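Local coordinates for protein geranyltranstransferase (Stenotrophomonas maltophilia, PDB 7LBJ) that probably builds prenyl diphosphates such as farnesyl diphosphate by magnesium-dependent condensation of isopentenyl diphosphate with an allylic diphosphate, at residues A[212-217]-A[275-280]; A[61-66]-A[197-202]; A[223-228]-A[252-257]; A[132-137]-A[145-150]. All coordinates share one frame; numbering follows the deposited sequence. Where two conformers were deposited one is given.

Overall arrangement
From the N terminus, residues 61-66 open the long loop that contact 2 closes at 197-202. Contact 4 lies within this loop and joins the consecutive helices 115-134 and 140-154. Helix 206-233 then opens contact 1 at 212-217. Further along the same helix, 223-228 opens contact 3. Contact 3 closes at 252-257, before contact 1 closes at 275-280, so it nests within contact 1. No loops cross. Contact 2 touches contact 1 through Leu212 and contact 4 through Met197, linking both to helix 176-201. Contact 3 lies apart, its centre about 29 Å from that of contact 2, on the opposite side of the chain's centre.

Contact 1: residues A[212-217]-A[275-280]; sequences LDSFAD and QSILAR. With EDO (1,2-ethanediol), chain F.
Phe215 and Leu278 join helix 206-233 to the point where helix 260-277 ends, a packing contact in the all-helical prenyl synthase fold. Ile277 is the last helical residue, and Leu278 lies just beyond it. The backbones come nearest at Phe215 and Ile277, whose CA atoms are 6.2 Å apart. Leu278 lies over one face of the Phe215 ring in a CH-pi contact. Its CD1 is 4.0 Å from the ring centroid and 27° off the ring normal. The methyl sits off-centre, toward the CD1-CE1 side of the ring, and Leu278 CD1 is 3.6 Å from Phe215 CE1. Phe215 CG is anti to the backbone N (chi1 167°), which carries the ring out to Leu278. The other methyl of Leu278, CD2, meets Leu212 CD2 at 4.0 Å, and these two side chains cross at about a right angle. Ile277 packs closer to the helix backbone. Its CD1 reaches Phe215 CA at 3.7 Å and its CG2 meets Phe215 CB. A 1,2-ethanediol, probably from the crystallisation liquor, sits beside Asp213 and Ser214. Its O2 donates to Asp213 OD2, which also forms a salt bridge with Arg192. Helix 286-297 packs against Phe215 and Leu278 through Leu288, and its Ala292 also touches Phe215. Leu212 turns to helix 176-201, where it meets Val195 and Ala199.

Contact 2: residues A[61-66]-A[197-202]; sequences YASGHL and MGALCG
Gly64 and Gly198 bring helices 55-65 and 176-201 very close: their CA atoms are 4.5 Å apart, and the axes of the short segments 61-65 and 197-201 approach to 7.1 Å with their directions 36° apart. Neither glycine has a side chain, so backbone meets backbone here. Gly64 CA makes a CH...O contact of 3.5 Å with Gly198 O. That oxygen also accepts the helical bond from Gly202 N. This is a tight glycine-mediated helix crossing, buried in the helical bundle of the prenyl synthase fold. Ser63 lies beside the glycine pair. In one of its two conformers, its OG is anti to the backbone N (chi1 -176°) and reaches across to the start of Ala199. It comes to 3.2 Å from Ala199 N, but the angle is too poor for a hydrogen bond. The hydroxyl is instead hydrogen-bonded to Val195 O, one turn earlier on helix 176-201. Ser63 OG also touches the Ala199 methyl, with OG to CB at 3.5 Å. Ala199 is packed further by Leu209 and Leu212 of helix 206-233. On helix 55-65, Tyr61 turns the other way, stacks with Trp18 and bonds through its OH to Asp75.

Contact 3: residues A[223-228]-A[252-257]; sequences FQVRDD and STFPAL
Asp228 of helix 206-233 holds the start of the short helix 254-258 in a buried contact that is part polar and part apolar. Its OD2 accepts from Phe254 N at 2.9 Å, with a nearly straight N-H...O angle of 171°. The donor comes from the anti side of the carboxylate, 21° out of its plane. Phe254 is the first residue of the helix, so this bond takes up a backbone N-H at the helix start. Thr253, at the N-cap, takes up another: its OG1 accepts from Ala256 N at 3.1 Å. With chi1 at 68°, Thr253 OG1 stands between its own backbone N and carbonyl carbon, turned to that amide. The other oxygen of Asp228, OD1, receives a weak bond from Gln224 NE2. The rest is packing. Val225 CG2 lies over one face of the Phe254 ring, 4.1 Å from its centroid, in a CH-pi contact. Gln224 CG comes to the ring edge. Asp228 CB meets Pro255 CD at 3.5 Å, filling in beside the hydrogen bond. Leu176 and Thr180 of helix 176-201 also pack on Phe254. Asp227 and Asp228 begin the Asp-Asp-x-x-Asp sequence of the second aspartate-rich motif of this family, which in relatives binds magnesium that in turn holds the diphosphate of the allylic substrate. The Thr-Phe-Pro run matches the Thr-Tyr-Pro of relatives. The pairing ties that motif to the chain just after the unmodelled residues 235-249.

Contact 4: residues A[132-137]-A[145-150]; sequences LLADAP and ACLQTL
Leu133 and Leu147 mark the closest backbone approach between the last turn of helix 115-134 and helix 140-154, with CA atoms 6.5 Å apart. The two helices follow each other in the chain, and their contact is made by aliphatic side chains. Leu133 carries it. Its CB meets Leu147 CG at 3.7 Å. Its branches then divide between neighbours: CD1 of Leu133 touches Leu150 CD2 at 3.6 Å, and CD2 of Leu133 reaches Cys146 CB at 4.2 Å. Leu150 CG is anti to the backbone N (chi1 -173°), which brings its CD2 up to Leu133. Leu147 leans its CD1 over the Ala134 backbone, 4.0 Å from Ala134 CA. On the flank of helix 140-154, Thr149 OG1 donates to Ala145 O at 2.9 Å and accepts from Arg196 NE of helix 176-201. The contact lies at the dimer interface: Leu147 packs on Leu147 of the second subunit, and Asp135 bonds to Gln148 and His152 of that subunit. Within the chain, helix 75-92 touches Leu133 and Leu150 through Ser80, and helix 176-201 adds Met197 against Leu133 and Leu190 against Leu150.

Contact 1: residues A[212-217]-A[275-280]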
# COMPACT_ATOMS: atom_id res chain seq x y z
N LEU A 212 11.50 24.12 2.72
CA LEU A 212 11.99 22.98 1.96
C LEU A 212 10.93 22.41 1.04
O LEU A 212 11.25 21.88 -0.03
CB LEU A 212 12.49 21.88 2.90
CG LEU A 212 13.69 22.35 3.71
CD1 LEU A 212 14.13 21.29 4.70
CD2 LEU A 212 14.86 22.75 2.77
N ASP A 213 9.66 22.51 1.44
CA ASP A 213 8.60 22.04 0.56
C ASP A 213 8.52 22.89 -0.69
O ASP A 213 8.27 22.37 -1.78
CB ASP A 213 7.27 22.06 1.30
CG ASP A 213 6.17 21.36 0.53
OD1 ASP A 213 6.36 20.18 0.19
OD2 ASP A 213 5.13 21.99 0.27
N SER A 214 8.76 24.20 -0.57
CA SER A 214 8.78 25.08 -1.73
C SER A 214 9.90 24.69 -2.69
O SER A 214 9.74 24.70 -3.91
CB SER A 214 8.95 26.53 -1.24
OG SER A 214 8.91 27.46 -2.29
N PHE A 215 11.06 24.36 -2.13
CA PHE A 215 12.16 23.87 -2.95
C PHE A 215 11.77 22.56 -3.64
O PHE A 215 11.98 22.37 -4.85
CB PHE A 215 13.39 23.68 -2.06
CG PHE A 215 14.52 22.88 -2.70
CD1 PHE A 215 15.48 23.50 -3.49
CD2 PHE A 215 14.62 21.51 -2.48
CE1 PHE A 215 16.52 22.76 -4.06
CE2 PHE A 215 15.66 20.77 -3.04
CZ PHE A 215 16.61 21.39 -3.83
N ALA A 216 11.20 21.63 -2.88
CA ALA A 216 10.90 20.30 -3.42
C ALA A 216 9.78 20.37 -4.45
O ALA A 216 9.76 19.58 -5.40
CB ALA A 216 10.51 19.34 -2.28
N ASP A 217 8.84 21.28 -4.25
CA ASP A 217 7.77 21.49 -5.23
C ASP A 217 8.37 21.91 -6.57
O ASP A 217 8.06 21.33 -7.62
CB ASP A 217 6.82 22.56 -4.70
CG ASP A 217 5.51 22.64 -5.47
OD1 ASP A 217 5.11 21.66 -6.13
OD2 ASP A 217 4.85 23.71 -5.41
N GLN A 275 17.71 27.39 -6.38
CA GLN A 275 18.92 27.88 -5.72
C GLN A 275 18.61 29.05 -4.79
O GLN A 275 19.18 29.14 -3.70
CB GLN A 275 19.97 28.24 -6.76
CG GLN A 275 20.45 27.02 -7.61
CD GLN A 275 21.02 25.85 -6.78
OE1 GLN A 275 21.76 26.05 -5.81
NE2 GLN A 275 20.69 24.62 -7.19
N SER A 276 17.70 29.96 -5.19
CA SER A 276 17.37 31.10 -4.33
C SER A 276 16.75 30.67 -3.00
O SER A 276 16.91 31.36 -1.99
CB SER A 276 16.40 32.04 -5.05
OG SER A 276 15.08 31.47 -5.04
N ILE A 277 15.99 29.57 -3.00
CA ILE A 277 15.30 29.14 -1.77
C ILE A 277 16.32 28.70 -0.74
O ILE A 277 16.13 28.92 0.47
CB ILE A 277 14.28 28.03 -2.07
CG1 ILE A 277 13.16 28.57 -2.96
CG2 ILE A 277 13.65 27.47 -0.75
CD1 ILE A 277 12.37 27.47 -3.66
N LEU A 278 17.42 28.09 -1.18
CA LEU A 278 18.44 27.57 -0.27
C LEU A 278 19.60 28.53 -0.07
O LEU A 278 20.61 28.14 0.53
CB LEU A 278 18.98 26.23 -0.77
CG LEU A 278 17.97 25.11 -1.02
CD1 LEU A 278 18.68 23.80 -1.38
CD2 LEU A 278 17.05 24.92 0.18
N ALA A 279 19.50 29.76 -0.55
CA ALA A 279 20.70 30.60 -0.66
C ALA A 279 21.32 30.93 0.69
O ALA A 279 22.53 31.20 0.76
CB ALA A 279 20.37 31.89 -1.43
N ARG A 280 20.55 30.90 1.78
CA ARG A 280 21.11 31.32 3.05
C ARG A 280 21.82 30.21 3.80
O ARG A 280 22.51 30.49 4.79
CB ARG A 280 20.02 31.93 3.93
CG ARG A 280 19.57 33.31 3.45
CD ARG A 280 18.38 33.78 4.26
NE ARG A 280 17.89 35.08 3.82
CZ ARG A 280 16.66 35.51 4.06
NH1 ARG A 280 15.76 34.75 4.66
NH2 ARG A 280 16.32 36.75 3.69
C1 EDO F . 4.61 25.96 -2.19
O1 EDO F . 5.86 26.68 -2.20
C2 EDO F . 4.87 24.50 -1.88
O2 EDO F . 4.86 24.38 -0.45

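Contact 2: residues A[61-66]-A[197-202]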
# COMPACT_ATOMS: atom_id res chain seq x y z
N TYR A 61 18.05 11.56 2.21
CA TYR A 61 19.33 11.71 2.89
C TYR A 61 19.81 13.15 2.85
O TYR A 61 20.34 13.66 3.85
CB TYR A 61 20.36 10.79 2.24
CG TYR A 61 20.18 9.31 2.49
CD1 TYR A 61 20.20 8.78 3.79
CD2 TYR A 61 20.06 8.42 1.43
CE1 TYR A 61 20.07 7.39 4.02
CE2 TYR A 61 19.95 7.02 1.64
CZ TYR A 61 19.95 6.52 2.93
OH TYR A 61 19.85 5.16 3.12
N ALA A 62 19.67 13.82 1.70
CA ALA A 62 20.19 15.17 1.55
C ALA A 62 19.42 16.15 2.41
O ALA A 62 19.99 17.11 2.96
CB ALA A 62 20.13 15.62 0.08
N SER A 63 18.12 15.93 2.54
CA SER A 63 17.30 16.76 3.43
C SER A 63 17.69 16.53 4.88
O SER A 63 17.87 17.49 5.65
CB SER A 63 15.82 16.46 3.20
OG SER A 63 14.98 17.31 3.97
N GLY A 64 17.83 15.26 5.28
CA GLY A 64 18.29 15.00 6.63
C GLY A 64 19.67 15.57 6.87
O GLY A 64 20.00 15.99 7.98
N HIS A 65 20.49 15.61 5.81
CA HIS A 65 21.87 16.08 5.93
C HIS A 65 21.93 17.55 6.33
O HIS A 65 22.89 17.98 6.99
CB HIS A 65 22.59 15.83 4.60
CG HIS A 65 24.05 16.16 4.62
ND1 HIS A 65 24.98 15.40 5.30
CD2 HIS A 65 24.75 17.16 4.03
CE1 HIS A 65 26.18 15.92 5.13
NE2 HIS A 65 26.07 16.98 4.36
N LEU A 66 20.91 18.33 5.94
CA LEU A 66 20.84 19.73 6.33
C LEU A 66 20.92 19.91 7.84
O LEU A 66 21.41 20.94 8.32
CB LEU A 66 19.51 20.34 5.88
CG LEU A 66 19.23 20.83 4.47
CD1 LEU A 66 17.76 21.30 4.47
CD2 LEU A 66 20.17 21.97 4.15
N MET A 197 10.12 14.00 4.63
CA MET A 197 10.46 12.93 5.57
C MET A 197 11.88 13.05 6.07
O MET A 197 12.14 12.86 7.26
CB MET A 197 10.21 11.57 4.94
CG MET A 197 8.69 11.37 4.66
SD MET A 197 8.34 10.06 3.47
CE MET A 197 8.49 8.75 4.60
N GLY A 198 12.83 13.36 5.17
CA GLY A 198 14.19 13.59 5.62
C GLY A 198 14.28 14.70 6.64
O GLY A 198 15.00 14.59 7.64
N ALA A 199 13.52 15.78 6.42
CA ALA A 199 13.56 16.90 7.35
C ALA A 199 12.86 16.56 8.65
O ALA A 199 13.31 16.98 9.72
CB ALA A 199 12.92 18.14 6.70
N LEU A 200 11.76 15.79 8.59
CA LEU A 200 11.13 15.32 9.82
C LEU A 200 12.10 14.48 10.64
O LEU A 200 12.18 14.63 11.87
CB LEU A 200 9.88 14.51 9.51
CG LEU A 200 8.66 15.31 9.07
CD1 LEU A 200 7.58 14.34 8.62
CD2 LEU A 200 8.17 16.17 10.23
N CYS A 201 12.85 13.60 9.98
CA CYS A 201 13.81 12.79 10.74
C CYS A 201 14.92 13.66 11.31
O CYS A 201 15.52 13.32 12.34
CB CYS A 201 14.37 11.67 9.87
SG CYS A 201 13.18 10.40 9.42
N GLY A 202 15.21 14.79 10.65
CA GLY A 202 16.11 15.81 11.15
C GLY A 202 15.52 16.72 12.21
O GLY A 202 16.20 17.63 12.68

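Contact 3: residues A[223-228]-A[252-257]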
# COMPACT_ATOMS: atom_id res chain seq x y z
N PHE A 223 12.20 18.48 -12.82
CA PHE A 223 12.58 17.18 -13.35
C PHE A 223 11.74 16.82 -14.57
O PHE A 223 12.25 16.31 -15.57
CB PHE A 223 12.43 16.14 -12.23
CG PHE A 223 13.05 14.82 -12.52
CD1 PHE A 223 14.39 14.60 -12.23
CD2 PHE A 223 12.31 13.78 -13.06
CE1 PHE A 223 14.99 13.36 -12.47
CE2 PHE A 223 12.89 12.53 -13.32
CZ PHE A 223 14.24 12.33 -13.02
N GLN A 224 10.44 17.11 -14.51
CA GLN A 224 9.56 16.72 -15.60
C GLN A 224 9.71 17.63 -16.82
O GLN A 224 9.65 17.15 -17.96
CB GLN A 224 8.11 16.73 -15.11
CG GLN A 224 7.13 16.27 -16.17
CD GLN A 224 7.37 14.83 -16.58
OE1 GLN A 224 7.67 13.99 -15.74
NE2 GLN A 224 7.26 14.55 -17.89
N VAL A 225 9.88 18.94 -16.62
CA VAL A 225 10.15 19.83 -17.76
C VAL A 225 11.43 19.39 -18.48
O VAL A 225 11.47 19.30 -19.71
CB VAL A 225 10.24 21.29 -17.28
CG1 VAL A 225 10.63 22.22 -18.44
CG2 VAL A 225 8.90 21.74 -16.67
N ARG A 226 12.49 19.10 -17.71
CA ARG A 226 13.73 18.61 -18.31
C ARG A 226 13.50 17.34 -19.11
O ARG A 226 14.03 17.19 -20.22
CB ARG A 226 14.78 18.36 -17.22
CG ARG A 226 16.12 17.77 -17.72
CD ARG A 226 16.66 18.59 -18.88
NE ARG A 226 18.02 18.24 -19.27
CZ ARG A 226 18.66 18.75 -20.31
NH1 ARG A 226 18.08 19.63 -21.12
NH2 ARG A 226 19.92 18.37 -20.56
N ASP A 227 12.74 16.40 -18.54
CA ASP A 227 12.43 15.15 -19.24
C ASP A 227 11.75 15.43 -20.57
O ASP A 227 12.12 14.85 -21.60
CB ASP A 227 11.55 14.26 -18.36
CG ASP A 227 12.35 13.33 -17.45
OD1 ASP A 227 13.58 13.48 -17.36
OD2 ASP A 227 11.73 12.44 -16.81
N ASP A 228 10.76 16.33 -20.56
CA ASP A 228 10.08 16.69 -21.80
C ASP A 228 11.04 17.26 -22.83
O ASP A 228 10.97 16.91 -24.01
CB ASP A 228 8.98 17.72 -21.51
CG ASP A 228 7.71 17.09 -21.00
OD1 ASP A 228 7.72 15.87 -20.72
OD2 ASP A 228 6.71 17.82 -20.88
N SER A 252 0.36 15.84 -24.81
CA SER A 252 0.67 17.19 -24.36
C SER A 252 1.93 17.22 -23.50
O SER A 252 2.08 16.41 -22.58
CB SER A 252 -0.51 17.78 -23.57
OG SER A 252 -1.52 18.25 -24.45
N THR A 253 2.83 18.14 -23.82
CA THR A 253 4.12 18.29 -23.16
C THR A 253 4.41 19.77 -23.01
O THR A 253 3.81 20.61 -23.69
CB THR A 253 5.27 17.66 -23.95
OG1 THR A 253 5.48 18.43 -25.14
CG2 THR A 253 4.95 16.23 -24.33
N PHE A 254 5.37 20.08 -22.15
CA PHE A 254 5.67 21.50 -21.98
C PHE A 254 6.28 22.10 -23.25
O PHE A 254 5.89 23.22 -23.60
CB PHE A 254 6.57 21.70 -20.75
CG PHE A 254 5.84 21.43 -19.45
CD1 PHE A 254 4.92 22.35 -18.97
CD2 PHE A 254 6.03 20.25 -18.77
CE1 PHE A 254 4.22 22.10 -17.80
CE2 PHE A 254 5.34 19.99 -17.60
CZ PHE A 254 4.44 20.92 -17.10
N PRO A 255 7.18 21.44 -23.98
CA PRO A 255 7.63 22.06 -25.24
C PRO A 255 6.53 22.19 -26.27
O PRO A 255 6.55 23.14 -27.07
CB PRO A 255 8.74 21.12 -25.74
CG PRO A 255 9.21 20.41 -24.49
CD PRO A 255 7.98 20.24 -23.65
N ALA A 256 5.56 21.26 -26.31
CA ALA A 256 4.51 21.39 -27.31
C ALA A 256 3.60 22.57 -26.99
O ALA A 256 3.17 23.30 -27.89
CB ALA A 256 3.70 20.10 -27.42
N LEU A 257 3.32 22.78 -25.70
CA LEU A 257 2.38 23.83 -25.30
C LEU A 257 3.06 25.19 -25.16
O LEU A 257 2.40 26.22 -25.35
CB LEU A 257 1.72 23.45 -23.98
CG LEU A 257 0.66 22.36 -24.05
CD1 LEU A 257 0.42 21.76 -22.66
CD2 LEU A 257 -0.61 22.95 -24.59

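Contact 4: residues A[132-137]-A[145-150]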
# COMPACT_ATOMS: atom_id res chain seq x y z
N LEU A 132 8.21 -0.85 6.54
CA LEU A 132 9.53 -0.39 6.97
C LEU A 132 9.45 0.86 7.82
O LEU A 132 10.21 1.01 8.79
CB LEU A 132 10.42 -0.14 5.75
CG LEU A 132 10.96 -1.41 5.15
CD1 LEU A 132 11.54 -1.06 3.78
CD2 LEU A 132 12.05 -1.94 6.07
N LEU A 133 8.55 1.79 7.46
CA LEU A 133 8.34 2.98 8.30
C LEU A 133 7.76 2.59 9.65
O LEU A 133 8.20 3.09 10.69
CB LEU A 133 7.41 3.99 7.61
CG LEU A 133 7.92 4.75 6.38
CD1 LEU A 133 6.82 5.69 5.84
CD2 LEU A 133 9.22 5.50 6.72
N ALA A 134 6.74 1.74 9.65
CA ALA A 134 6.13 1.38 10.93
C ALA A 134 7.13 0.66 11.83
O ALA A 134 7.01 0.73 13.06
CB ALA A 134 4.88 0.53 10.69
N ASP A 135 8.11 -0.04 11.25
CA ASP A 135 9.08 -0.82 12.02
C ASP A 135 10.35 -0.03 12.30
O ASP A 135 11.28 -0.59 12.90
CB ASP A 135 9.46 -2.11 11.27
CG ASP A 135 8.34 -3.18 11.25
OD1 ASP A 135 7.46 -3.19 12.13
OD2 ASP A 135 8.37 -4.06 10.34
N ALA A 136 10.45 1.22 11.85
CA ALA A 136 11.71 1.97 11.96
C ALA A 136 12.15 2.15 13.42
O ALA A 136 11.33 2.24 14.33
CB ALA A 136 11.57 3.33 11.28
N PRO A 137 13.46 2.21 13.67
CA PRO A 137 13.96 2.44 15.05
C PRO A 137 13.93 3.92 15.43
O PRO A 137 14.96 4.53 15.73
CB PRO A 137 15.38 1.86 14.98
CG PRO A 137 15.82 2.11 13.57
CD PRO A 137 14.56 2.01 12.70
N ALA A 145 4.33 10.42 11.75
CA ALA A 145 4.40 11.59 10.87
C ALA A 145 4.94 11.21 9.49
O ALA A 145 4.49 11.75 8.47
CB ALA A 145 5.27 12.68 11.50
N CYS A 146 5.92 10.31 9.44
CA CYS A 146 6.44 9.87 8.15
C CYS A 146 5.40 9.05 7.40
O CYS A 146 5.27 9.19 6.18
CB CYS A 146 7.72 9.05 8.35
SG CYS A 146 9.12 10.07 8.76
N LEU A 147 4.68 8.17 8.11
CA LEU A 147 3.65 7.35 7.47
C LEU A 147 2.50 8.20 6.95
O LEU A 147 2.00 7.94 5.85
CB LEU A 147 3.11 6.31 8.45
CG LEU A 147 3.99 5.08 8.66
CD1 LEU A 147 3.88 4.59 10.10
CD2 LEU A 147 3.57 3.99 7.73
N GLN A 148 2.06 9.20 7.72
CA GLN A 148 1.04 10.11 7.19
C GLN A 148 1.53 10.79 5.93
O GLN A 148 0.78 10.94 4.94
CB GLN A 148 0.69 11.16 8.24
CG GLN A 148 0.03 10.65 9.50
CD GLN A 148 -0.10 11.75 10.54
OE1 GLN A 148 0.87 12.43 10.87
NE2 GLN A 148 -1.30 11.94 11.04
N THR A 149 2.78 11.25 5.95
CA THR A 149 3.33 11.95 4.79
C THR A 149 3.33 11.05 3.56
O THR A 149 2.89 11.45 2.47
CB THR A 149 4.76 12.44 5.10
OG1 THR A 149 4.70 13.43 6.13
CG2 THR A 149 5.45 13.05 3.87
N LEU A 150 3.83 9.81 3.73
CA LEU A 150 3.96 8.92 2.58
C LEU A 150 2.60 8.50 2.05
O LEU A 150 2.40 8.43 0.83
CB LEU A 150 4.78 7.68 2.98
CG LEU A 150 5.13 6.77 1.80
CD1 LEU A 150 6.08 7.50 0.82
CD2 LEU A 150 5.80 5.50 2.35